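Local coordinates for protein 6-phospho-beta-glucosidase BglT (Thermotoga maritima, PDB 1UP7) that hydrolyses cellobiose 6'-phosphate to glucose 6-phosphate and glucose, using NAD+ and a manganese ion as cofactors, at residues K188-E199 and Q350-I361; A363-T371 and L384-L392. All coordinates share one frame; numbering follows the deposited sequence.

Contact 1 (K188-E199 and Q350-I361); sequences KYYGLNHLSFIE and QGKGDHFALSFI. With G6P (6-O-phosphono-alpha-D-glucopyranose), chain J.
Helix 355-361 and the loop leading into it pack on one side of the antiparallel hairpin 188-199, a polar grip at the open end of the hairpin giving way to apolar packing. Gln-350 binds the strand edge through both ends of its amide: NE2 gives a nearly straight bond to Tyr-189 O (2.9 Å), with that oxygen in the amide plane, while OE1 accepts from Tyr-189 N (3.1 Å), fixing the amide's rotation. Beside it Lys-188, extended from a CG anti to its own backbone N (chi1 -177°), brings NZ between two loop carbonyls, at 2.7 Å from Lys-352 O and 3.0 Å from Gln-350 O. Further in, Tyr-190 OH accepts from Asp-354 N (2.9 Å, N-H...O 173°). Asp-354 N-caps the helix through OD1 to Phe-356 N, and its OD2 forms a salt bridge with Lys-385 of the second subunit. The apolar part begins where Ala-357 CB sits over a face of the Phe-197 ring, 3.7 Å from its centroid, a CH-pi contact; CD1 of Ile-361 meets Gly-191 CA at 3.5 Å. Between the strands, a type II turn from Leu-192 to Leu-195 carries His-194 of the manganese-binding site, its NE2 hydrogen-bonded to O3 of glucose 6-phosphate (3.2 Å). Here a helix-backed beta hairpin presents a metal-site histidine in the active site of a family 4 glycosidase.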
loop_
_atom_site.group_PDB
_atom_site.type_symbol
_atom_site.label_atom_id
_atom_site.label_comp_id
_atom_site.label_asym_id
_atom_site.label_seq_id
_atom_site.Cartn_x
_atom_site.Cartn_y
_atom_site.Cartn_z
ATOM N N LYS A 188 9.717 -21.349 -2.294
ATOM C CA LYS A 188 9.559 -19.905 -2.288
ATOM C C LYS A 188 10.327 -19.391 -3.502
ATOM O O LYS A 188 11.561 -19.424 -3.549
ATOM C CB LYS A 188 10.006 -19.236 -0.991
ATOM C CG LYS A 188 9.737 -17.739 -1.039
ATOM C CD LYS A 188 10.070 -17.064 0.262
ATOM C CE LYS A 188 10.154 -15.558 0.073
ATOM N NZ LYS A 188 10.098 -14.893 1.424
ATOM N N TYR A 189 9.555 -18.921 -4.476
ATOM C CA TYR A 189 10.035 -18.626 -5.809
ATOM C C TYR A 189 9.397 -17.329 -6.275
ATOM O O TYR A 189 8.187 -17.197 -6.248
ATOM C CB TYR A 189 9.552 -19.748 -6.748
ATOM C CG TYR A 189 9.990 -19.596 -8.189
ATOM C CD1 TYR A 189 9.501 -18.555 -8.990
ATOM C CD2 TYR A 189 10.929 -20.458 -8.731
ATOM C CE1 TYR A 189 9.919 -18.385 -10.302
ATOM C CE2 TYR A 189 11.360 -20.329 -10.022
ATOM C CZ TYR A 189 10.867 -19.286 -10.809
ATOM O OH TYR A 189 11.327 -19.180 -12.107
ATOM N N TYR A 190 10.192 -16.390 -6.756
ATOM C CA TYR A 190 9.638 -15.121 -7.225
ATOM C C TYR A 190 10.627 -14.414 -8.122
ATOM O O TYR A 190 11.827 -14.673 -8.094
ATOM C CB TYR A 190 9.256 -14.199 -6.051
ATOM C CG TYR A 190 10.394 -13.966 -5.058
ATOM C CD1 TYR A 190 10.710 -14.911 -4.074
ATOM C CD2 TYR A 190 11.148 -12.808 -5.114
ATOM C CE1 TYR A 190 11.755 -14.676 -3.176
ATOM C CE2 TYR A 190 12.170 -12.583 -4.237
ATOM C CZ TYR A 190 12.478 -13.513 -3.272
ATOM O OH TYR A 190 13.521 -13.258 -2.420
ATOM N N GLY A 191 10.100 -13.485 -8.886
ATOM C CA GLY A 191 10.881 -12.627 -9.742
ATOM C C GLY A 191 10.096 -12.421 -11.018
ATOM O O GLY A 191 8.868 -12.531 -11.078
ATOM N N LEU A 192 10.834 -12.090 -12.053
ATOM C CA LEU A 192 10.256 -11.933 -13.356
ATOM C C LEU A 192 10.698 -13.159 -14.149
ATOM O O LEU A 192 11.684 -13.802 -13.833
ATOM C CB LEU A 192 10.800 -10.657 -13.985
ATOM C CG LEU A 192 9.994 -9.356 -13.855
ATOM C CD1 LEU A 192 9.050 -9.233 -12.661
ATOM C CD2 LEU A 192 10.892 -8.147 -14.010
ATOM N N ASN A 193 9.930 -13.490 -15.160
ATOM C CA ASN A 193 10.352 -14.446 -16.171
ATOM C C ASN A 193 11.790 -14.202 -16.649
ATOM O O ASN A 193 12.131 -13.098 -17.055
ATOM C CB ASN A 193 9.355 -14.364 -17.327
ATOM C CG ASN A 193 9.567 -15.436 -18.381
ATOM O OD1 ASN A 193 9.621 -15.121 -19.561
ATOM N ND2 ASN A 193 9.678 -16.700 -17.968
ATOM N N HIS A 194 12.644 -15.217 -16.575
ATOM C CA HIS A 194 14.085 -15.047 -16.831
ATOM C C HIS A 194 14.822 -14.143 -15.880
ATOM O O HIS A 194 15.915 -13.680 -16.216
ATOM C CB HIS A 194 14.326 -14.546 -18.262
ATOM C CG HIS A 194 13.800 -15.489 -19.285
ATOM N ND1 HIS A 194 12.951 -15.103 -20.296
ATOM C CD2 HIS A 194 13.921 -16.835 -19.380
ATOM C CE1 HIS A 194 12.617 -16.166 -21.008
ATOM N NE2 HIS A 194 13.186 -17.230 -20.464
ATOM N N LEU A 195 14.250 -13.920 -14.699
ATOM C CA LEU A 195 14.800 -13.009 -13.707
ATOM C C LEU A 195 14.184 -13.384 -12.361
ATOM O O LEU A 195 13.491 -12.598 -11.715
ATOM C CB LEU A 195 14.455 -11.585 -14.097
ATOM C CG LEU A 195 15.304 -10.481 -13.482
ATOM C CD1 LEU A 195 16.575 -10.253 -14.258
ATOM C CD2 LEU A 195 14.506 -9.218 -13.369
ATOM N N SER A 196 14.409 -14.630 -11.977
ATOM C CA SER A 196 13.716 -15.224 -10.863
ATOM C C SER A 196 14.710 -15.812 -9.875
ATOM O O SER A 196 15.881 -16.053 -10.223
ATOM C CB SER A 196 12.751 -16.305 -11.378
ATOM O OG SER A 196 13.467 -17.371 -12.013
ATOM N N PHE A 197 14.215 -16.023 -8.654
ATOM C CA PHE A 197 15.048 -16.313 -7.502
ATOM C C PHE A 197 14.337 -17.363 -6.665
ATOM O O PHE A 197 13.118 -17.327 -6.514
ATOM C CB PHE A 197 15.313 -15.024 -6.715
ATOM C CG PHE A 197 15.915 -13.926 -7.555
ATOM C CD1 PHE A 197 15.095 -13.087 -8.333
ATOM C CD2 PHE A 197 17.298 -13.763 -7.609
ATOM C CE1 PHE A 197 15.635 -12.101 -9.131
ATOM C CE2 PHE A 197 17.855 -12.770 -8.378
ATOM C CZ PHE A 197 17.030 -11.928 -9.149
ATOM N N ILE A 198 15.089 -18.310 -6.128
ATOM C CA ILE A 198 14.530 -19.268 -5.198
ATOM C C ILE A 198 15.183 -19.029 -3.854
ATOM O O ILE A 198 16.420 -19.022 -3.739
ATOM C CB ILE A 198 14.735 -20.742 -5.702
ATOM C CG1 ILE A 198 14.001 -20.958 -7.019
ATOM C CG2 ILE A 198 14.269 -21.779 -4.647
ATOM C CD1 ILE A 198 14.385 -22.236 -7.769
ATOM N N GLU A 199 14.338 -18.845 -2.850
ATOM C CA GLU A 199 14.788 -18.522 -1.509
ATOM C C GLU A 199 14.718 -19.743 -0.604
ATOM O O GLU A 199 15.575 -19.913 0.275
ATOM C CB GLU A 199 13.938 -17.367 -0.962
ATOM C CG GLU A 199 14.526 -16.617 0.223
ATOM C CD GLU A 199 13.874 -15.254 0.429
ATOM O OE1 GLU A 199 13.244 -14.707 -0.498
ATOM O OE2 GLU A 199 13.988 -14.717 1.532
ATOM N N GLN A 350 3.815 -15.596 0.193
ATOM C CA GLN A 350 5.190 -16.067 0.360
ATOM C C GLN A 350 6.046 -15.220 1.317
ATOM O O GLN A 350 7.208 -15.581 1.583
ATOM C CB GLN A 350 5.939 -16.161 -0.987
ATOM C CG GLN A 350 5.222 -16.883 -2.106
ATOM C CD GLN A 350 6.180 -17.258 -3.224
ATOM O OE1 GLN A 350 6.785 -18.324 -3.180
ATOM N NE2 GLN A 350 6.327 -16.377 -4.227
ATOM N N GLY A 351 5.504 -14.114 1.816
ATOM C CA GLY A 351 6.251 -13.245 2.710
ATOM C C GLY A 351 7.029 -12.216 1.910
ATOM O O GLY A 351 6.589 -11.823 0.846
ATOM N N LYS A 352 8.194 -11.813 2.403
ATOM C CA LYS A 352 8.942 -10.703 1.841
ATOM C C LYS A 352 9.967 -11.204 0.833
ATOM O O LYS A 352 10.543 -12.283 1.017
ATOM C CB LYS A 352 9.699 -9.950 2.951
ATOM C CG LYS A 352 8.813 -9.177 3.957
ATOM C CD LYS A 352 9.629 -8.765 5.215
ATOM C CE LYS A 352 8.880 -7.674 6.022
ATOM N NZ LYS A 352 8.757 -7.962 7.497
ATOM N N GLY A 353 10.193 -10.414 -0.213
ATOM C CA GLY A 353 11.267 -10.661 -1.148
ATOM C C GLY A 353 12.578 -10.022 -0.679
ATOM O O GLY A 353 12.585 -8.963 -0.033
ATOM N N ASP A 354 13.682 -10.688 -1.019
ATOM C CA ASP A 354 15.041 -10.280 -0.696
ATOM C C ASP A 354 15.420 -8.996 -1.484
ATOM O O ASP A 354 15.135 -8.900 -2.683
ATOM C CB ASP A 354 15.958 -11.474 -1.065
ATOM C CG ASP A 354 17.428 -11.250 -0.725
ATOM O OD1 ASP A 354 18.071 -10.442 -1.416
ATOM O OD2 ASP A 354 18.029 -11.836 0.199
ATOM N N HIS A 355 16.074 -8.029 -0.830
ATOM C CA HIS A 355 16.408 -6.744 -1.470
ATOM C C HIS A 355 17.235 -6.940 -2.723
ATOM O O HIS A 355 17.085 -6.193 -3.681
ATOM C CB HIS A 355 17.141 -5.789 -0.515
ATOM C CG HIS A 355 16.357 -5.456 0.717
ATOM N ND1 HIS A 355 16.907 -5.480 1.982
ATOM C CD2 HIS A 355 15.061 -5.097 0.876
ATOM C CE1 HIS A 355 15.980 -5.165 2.867
ATOM N NE2 HIS A 355 14.857 -4.914 2.221
ATOM N N PHE A 356 18.099 -7.955 -2.720
ATOM C CA PHE A 356 18.975 -8.253 -3.863
ATOM C C PHE A 356 18.120 -8.617 -5.060
ATOM O O PHE A 356 18.316 -8.118 -6.168
ATOM C CB PHE A 356 19.899 -9.435 -3.552
ATOM C CG PHE A 356 20.880 -9.771 -4.647
ATOM C CD1 PHE A 356 22.124 -9.143 -4.709
ATOM C CD2 PHE A 356 20.568 -10.728 -5.622
ATOM C CE1 PHE A 356 23.047 -9.474 -5.699
ATOM C CE2 PHE A 356 21.479 -11.047 -6.624
ATOM C CZ PHE A 356 22.733 -10.416 -6.659
ATOM N N ALA A 357 17.164 -9.499 -4.842
ATOM C CA ALA A 357 16.186 -9.815 -5.884
ATOM C C ALA A 357 15.343 -8.586 -6.312
ATOM O O ALA A 357 15.107 -8.380 -7.500
ATOM C CB ALA A 357 15.291 -10.968 -5.464
ATOM N N LEU A 358 14.890 -7.785 -5.352
ATOM C CA LEU A 358 14.082 -6.602 -5.679
ATOM C C LEU A 358 14.868 -5.588 -6.547
ATOM O O LEU A 358 14.285 -4.960 -7.415
ATOM C CB LEU A 358 13.533 -5.946 -4.413
ATOM C CG LEU A 358 12.131 -6.422 -4.011
ATOM C CD1 LEU A 358 12.011 -7.945 -3.948
ATOM C CD2 LEU A 358 11.650 -5.774 -2.705
ATOM N N SER A 359 16.182 -5.455 -6.341
ATOM C CA SER A 359 16.953 -4.512 -7.131
ATOM C C SER A 359 16.774 -4.830 -8.613
ATOM O O SER A 359 16.569 -3.909 -9.431
ATOM C CB SER A 359 18.432 -4.513 -6.775
ATOM O OG SER A 359 19.049 -5.766 -7.070
ATOM N N PHE A 360 16.818 -6.115 -8.967
ATOM C CA PHE A 360 16.580 -6.483 -10.367
ATOM C C PHE A 360 15.109 -6.389 -10.775
ATOM O O PHE A 360 14.812 -5.830 -11.813
ATOM C CB PHE A 360 17.117 -7.877 -10.703
ATOM C CG PHE A 360 18.606 -8.004 -10.513
ATOM C CD1 PHE A 360 19.490 -7.518 -11.481
ATOM C CD2 PHE A 360 19.115 -8.601 -9.370
ATOM C CE1 PHE A 360 20.863 -7.629 -11.302
ATOM C CE2 PHE A 360 20.482 -8.726 -9.189
ATOM C CZ PHE A 360 21.350 -8.229 -10.148
ATOM N N ILE A 361 14.199 -6.924 -9.960
ATOM C CA ILE A 361 12.807 -6.968 -10.342
ATOM C C ILE A 361 12.232 -5.570 -10.608
ATOM O O ILE A 361 11.543 -5.362 -11.627
ATOM C CB ILE A 361 11.961 -7.705 -9.279
ATOM C CG1 ILE A 361 12.432 -9.181 -9.099
ATOM C CG2 ILE A 361 10.465 -7.570 -9.594
ATOM C CD1 ILE A 361 11.833 -9.862 -7.862
HETATM C C1 G6P J . 15.388 -21.803 -22.081
HETATM C C2 G6P J . 14.437 -20.615 -21.766
HETATM C C3 G6P J . 13.470 -20.405 -22.930
HETATM C C4 G6P J . 14.303 -20.071 -24.156
HETATM C C5 G6P J . 15.192 -21.288 -24.479
HETATM C C6 G6P J . 16.086 -20.992 -25.675
HETATM O O1 G6P J . 16.386 -22.053 -21.073
HETATM O O2 G6P J . 13.675 -20.795 -20.573
HETATM O O3 G6P J . 12.486 -19.399 -22.664
HETATM O O4 G6P J . 13.467 -19.668 -25.241
HETATM O O5 G6P J . 16.045 -21.639 -23.359
HETATM O O6 G6P J . 16.349 -22.170 -26.421
HETATM P P G6P J . 16.719 -22.088 -27.987
HETATM O O1P G6P J . 16.729 -23.514 -28.486
HETATM O O2P G6P J . 18.075 -21.473 -28.298
HETATM O O3P G6P J . 15.630 -21.300 -28.658
HETATM O O HOH W 1 13.209 -12.369 1.926
#

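Contact 2 (A363-T371 and L384-L392); sequences AVKMYERLT and LKALLSHPL
Tyr-367, midway along 363-371, meets His-390, just past the end of helix 384-389, in an antiparallel helical hairpin whose two helices run at 165° to each other with their axes 8.3 Å apart. The closest backbone approach is at the small Ala-386, whose CB lies against Leu-370 CB (3.7 Å) and Thr-371 OG1 (3.4 Å). Thr-371 OG1 is itself bonded back to Tyr-367 O. Leu-370 spreads its two methyl branches, CD1 against Ser-389 and CD2 against the aliphatic part of Lys-385, whose NZ continues to Asp-354 of the second subunit. Phe-112 from helix 109-131 packs on Tyr-367, Thr-371 and Ala-386. The other end is looser: beyond helix 384-389 the exposed Pro-391 rests its ring on Ala-363 and Val-364, CG 3.9 Å from Ala-363 CB. No hydrogen bond joins the two segments; Ser-389 OG, at the edge of the Tyr-367 ring, is bonded instead to Ala-386 O of its own segment. Between these regions the rings of Tyr-367 and His-390 form a T-shaped pair, their planes at 78°. With CG of His-390 anti to the backbone N (chi1 -168°), the imidazole turns its edge to the tyrosine, and His-390 CD2 stands 3.4 Å above the centre of the Tyr-367 ring.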
loop_
_atom_site.group_PDB
_atom_site.type_symbol
_atom_site.label_atom_id
_atom_site.label_comp_id
_atom_site.label_asym_id
_atom_site.label_seq_id
_atom_site.Cartn_x
_atom_site.Cartn_y
_atom_site.Cartn_z
ATOM N N ALA A 363 13.854 -2.728 -11.367
ATOM C CA ALA A 363 14.465 -2.050 -12.518
ATOM C C ALA A 363 13.917 -2.596 -13.848
ATOM O O ALA A 363 13.558 -1.851 -14.772
ATOM C CB ALA A 363 16.053 -2.169 -12.488
ATOM N N VAL A 364 13.829 -3.913 -13.936
ATOM C CA VAL A 364 13.326 -4.495 -15.158
ATOM C C VAL A 364 11.824 -4.266 -15.313
ATOM O O VAL A 364 11.345 -4.043 -16.432
ATOM C CB VAL A 364 13.710 -5.973 -15.243
ATOM C CG1 VAL A 364 13.041 -6.647 -16.436
ATOM C CG2 VAL A 364 15.256 -6.073 -15.339
ATOM N N LYS A 365 11.073 -4.276 -14.210
ATOM C CA LYS A 365 9.644 -3.972 -14.310
ATOM C C LYS A 365 9.406 -2.536 -14.842
ATOM O O LYS A 365 8.465 -2.298 -15.651
ATOM C CB LYS A 365 8.919 -4.236 -12.985
ATOM C CG LYS A 365 7.422 -3.885 -12.952
ATOM C CD LYS A 365 6.526 -4.756 -13.897
ATOM C CE LYS A 365 6.664 -6.262 -13.573
ATOM N NZ LYS A 365 6.193 -7.209 -14.642
ATOM N N MET A 366 10.233 -1.583 -14.396
ATOM C CA MET A 366 10.079 -0.198 -14.859
ATOM C C MET A 366 10.387 -0.153 -16.358
ATOM O O MET A 366 9.714 0.487 -17.133
ATOM C CB MET A 366 10.980 0.753 -14.052
ATOM C CG MET A 366 10.615 0.853 -12.568
ATOM S SD MET A 366 8.916 1.494 -12.346
ATOM C CE MET A 366 7.958 -0.018 -12.182
ATOM N N TYR A 367 11.425 -0.858 -16.741
ATOM C CA TYR A 367 11.801 -0.944 -18.113
ATOM C C TYR A 367 10.640 -1.557 -18.938
ATOM O O TYR A 367 10.337 -1.064 -20.025
ATOM C CB TYR A 367 13.085 -1.783 -18.257
ATOM C CG TYR A 367 13.048 -2.563 -19.530
ATOM C CD1 TYR A 367 13.426 -1.956 -20.717
ATOM C CD2 TYR A 367 12.543 -3.888 -19.568
ATOM C CE1 TYR A 367 13.382 -2.634 -21.894
ATOM C CE2 TYR A 367 12.454 -4.591 -20.783
ATOM C CZ TYR A 367 12.872 -3.935 -21.950
ATOM O OH TYR A 367 12.826 -4.532 -23.202
ATOM N N GLU A 368 10.002 -2.612 -18.421
ATOM C CA GLU A 368 8.893 -3.262 -19.106
ATOM C C GLU A 368 7.758 -2.298 -19.413
ATOM O O GLU A 368 7.228 -2.295 -20.534
ATOM C CB GLU A 368 8.342 -4.451 -18.307
ATOM C CG GLU A 368 9.171 -5.738 -18.353
ATOM C CD GLU A 368 8.503 -6.856 -17.556
ATOM O OE1 GLU A 368 7.629 -6.547 -16.690
ATOM O OE2 GLU A 368 8.841 -8.047 -17.777
ATOM N N ARG A 369 7.364 -1.503 -18.417
ATOM C CA ARG A 369 6.236 -0.591 -18.577
ATOM C C ARG A 369 6.611 0.579 -19.481
ATOM O O ARG A 369 5.758 1.056 -20.249
ATOM C CB ARG A 369 5.594 -0.123 -17.242
ATOM C CG ARG A 369 5.573 -1.171 -16.134
ATOM C CD ARG A 369 4.249 -1.590 -15.529
ATOM N NE ARG A 369 4.192 -1.181 -14.146
ATOM C CZ ARG A 369 3.555 -1.788 -13.129
ATOM N NH1 ARG A 369 2.920 -2.927 -13.264
ATOM N NH2 ARG A 369 3.612 -1.216 -11.939
ATOM N N LEU A 370 7.864 1.031 -19.421
ATOM C CA LEU A 370 8.304 2.095 -20.315
ATOM C C LEU A 370 8.267 1.594 -21.771
ATOM O O LEU A 370 7.908 2.345 -22.692
ATOM C CB LEU A 370 9.725 2.568 -19.972
ATOM C CG LEU A 370 9.869 3.502 -18.753
ATOM C CD1 LEU A 370 11.346 3.640 -18.351
ATOM C CD2 LEU A 370 9.198 4.883 -19.007
ATOM N N THR A 371 8.650 0.336 -21.981
ATOM C CA THR A 371 8.587 -0.229 -23.313
ATOM C C THR A 371 7.135 -0.294 -23.828
ATOM O O THR A 371 6.855 0.088 -24.970
ATOM C CB THR A 371 9.271 -1.604 -23.337
ATOM O OG1 THR A 371 10.672 -1.444 -23.026
ATOM C CG2 THR A 371 9.271 -2.168 -24.746
ATOM N N LEU A 384 13.320 5.368 -26.837
ATOM C CA LEU A 384 14.666 5.754 -26.385
ATOM C C LEU A 384 14.750 5.732 -24.849
ATOM O O LEU A 384 15.680 5.196 -24.285
ATOM C CB LEU A 384 14.964 7.172 -26.856
ATOM C CG LEU A 384 16.195 7.555 -27.652
ATOM C CD1 LEU A 384 16.745 6.440 -28.588
ATOM C CD2 LEU A 384 15.867 8.861 -28.423
ATOM N N LYS A 385 13.749 6.313 -24.203
ATOM C CA LYS A 385 13.639 6.326 -22.774
ATOM C C LYS A 385 13.549 4.909 -22.202
ATOM O O LYS A 385 14.236 4.619 -21.212
ATOM C CB LYS A 385 12.433 7.169 -22.343
ATOM C CG LYS A 385 12.233 7.385 -20.863
ATOM C CD LYS A 385 10.926 8.172 -20.714
ATOM C CE LYS A 385 10.651 8.433 -19.251
ATOM N NZ LYS A 385 9.482 9.262 -19.008
ATOM N N ALA A 386 12.751 4.032 -22.816
ATOM C CA ALA A 386 12.689 2.631 -22.359
ATOM C C ALA A 386 14.044 1.945 -22.497
ATOM O O ALA A 386 14.534 1.285 -21.568
ATOM C CB ALA A 386 11.636 1.845 -23.097
ATOM N N LEU A 387 14.670 2.140 -23.651
ATOM C CA LEU A 387 15.933 1.508 -23.955
ATOM C C LEU A 387 17.026 1.918 -22.961
ATOM O O LEU A 387 17.789 1.062 -22.463
ATOM C CB LEU A 387 16.289 1.846 -25.395
ATOM C CG LEU A 387 17.224 0.995 -26.227
ATOM C CD1 LEU A 387 16.984 -0.549 -26.148
ATOM C CD2 LEU A 387 17.156 1.511 -27.679
ATOM N N LEU A 388 17.083 3.215 -22.633
ATOM C CA LEU A 388 18.031 3.707 -21.616
ATOM C C LEU A 388 17.784 3.198 -20.214
ATOM O O LEU A 388 18.716 3.198 -19.400
ATOM C CB LEU A 388 17.992 5.217 -21.553
ATOM C CG LEU A 388 18.593 6.013 -22.699
ATOM C CD1 LEU A 388 18.245 7.458 -22.450
ATOM C CD2 LEU A 388 20.121 5.776 -22.747
ATOM N N SER A 389 16.549 2.801 -19.908
ATOM C CA SER A 389 16.211 2.346 -18.553
ATOM C C SER A 389 16.658 0.909 -18.248
ATOM O O SER A 389 16.719 0.505 -17.094
ATOM C CB SER A 389 14.694 2.469 -18.286
ATOM O OG SER A 389 13.947 1.488 -19.024
ATOM N N HIS A 390 16.944 0.124 -19.271
ATOM C CA HIS A 390 17.222 -1.289 -19.049
ATOM C C HIS A 390 18.636 -1.428 -18.489
ATOM O O HIS A 390 19.569 -0.852 -19.071
ATOM C CB HIS A 390 17.114 -2.105 -20.341
ATOM C CG HIS A 390 17.112 -3.576 -20.093
ATOM N ND1 HIS A 390 18.216 -4.249 -19.603
ATOM C CD2 HIS A 390 16.121 -4.497 -20.195
ATOM C CE1 HIS A 390 17.902 -5.519 -19.417
ATOM N NE2 HIS A 390 16.643 -5.700 -19.790
ATOM N N PRO A 391 18.815 -2.193 -17.400
ATOM C CA PRO A 391 20.159 -2.372 -16.827
ATOM C C PRO A 391 21.185 -2.789 -17.867
ATOM O O PRO A 391 22.353 -2.536 -17.666
ATOM C CB PRO A 391 19.967 -3.487 -15.782
ATOM C CG PRO A 391 18.492 -3.364 -15.351
ATOM C CD PRO A 391 17.767 -2.911 -16.618
ATOM N N LEU A 392 20.753 -3.422 -18.960
ATOM C CA LEU A 392 21.669 -3.917 -19.996
ATOM C C LEU A 392 21.534 -3.132 -21.301
ATOM O O LEU A 392 22.084 -3.537 -22.337
ATOM C CB LEU A 392 21.456 -5.411 -20.263
ATOM C CG LEU A 392 21.730 -6.393 -19.097
ATOM C CD1 LEU A 392 21.121 -7.772 -19.405
ATOM C CD2 LEU A 392 23.213 -6.531 -18.842
#

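Following the chain from the N terminus, the hairpin 188-199 comes first, and contact 1 closes the long loop that returns at 350-361, with helices and the three-stranded sheet 313-347 lying between. Contact 2 then follows in series, closing the short connection in which helix 355-376 turns back into helix 380-389. Helix 355-376 serves both: its first turns back the hairpin, its later ones pair with helix 380-389. The contacts also touch directly, Leu-192 CD2 meeting Val-364 CG1 at 3.6 Å, so the tip of the metal-site hairpin rests on the middle of the shared helix. Both contacts also reach the second subunit.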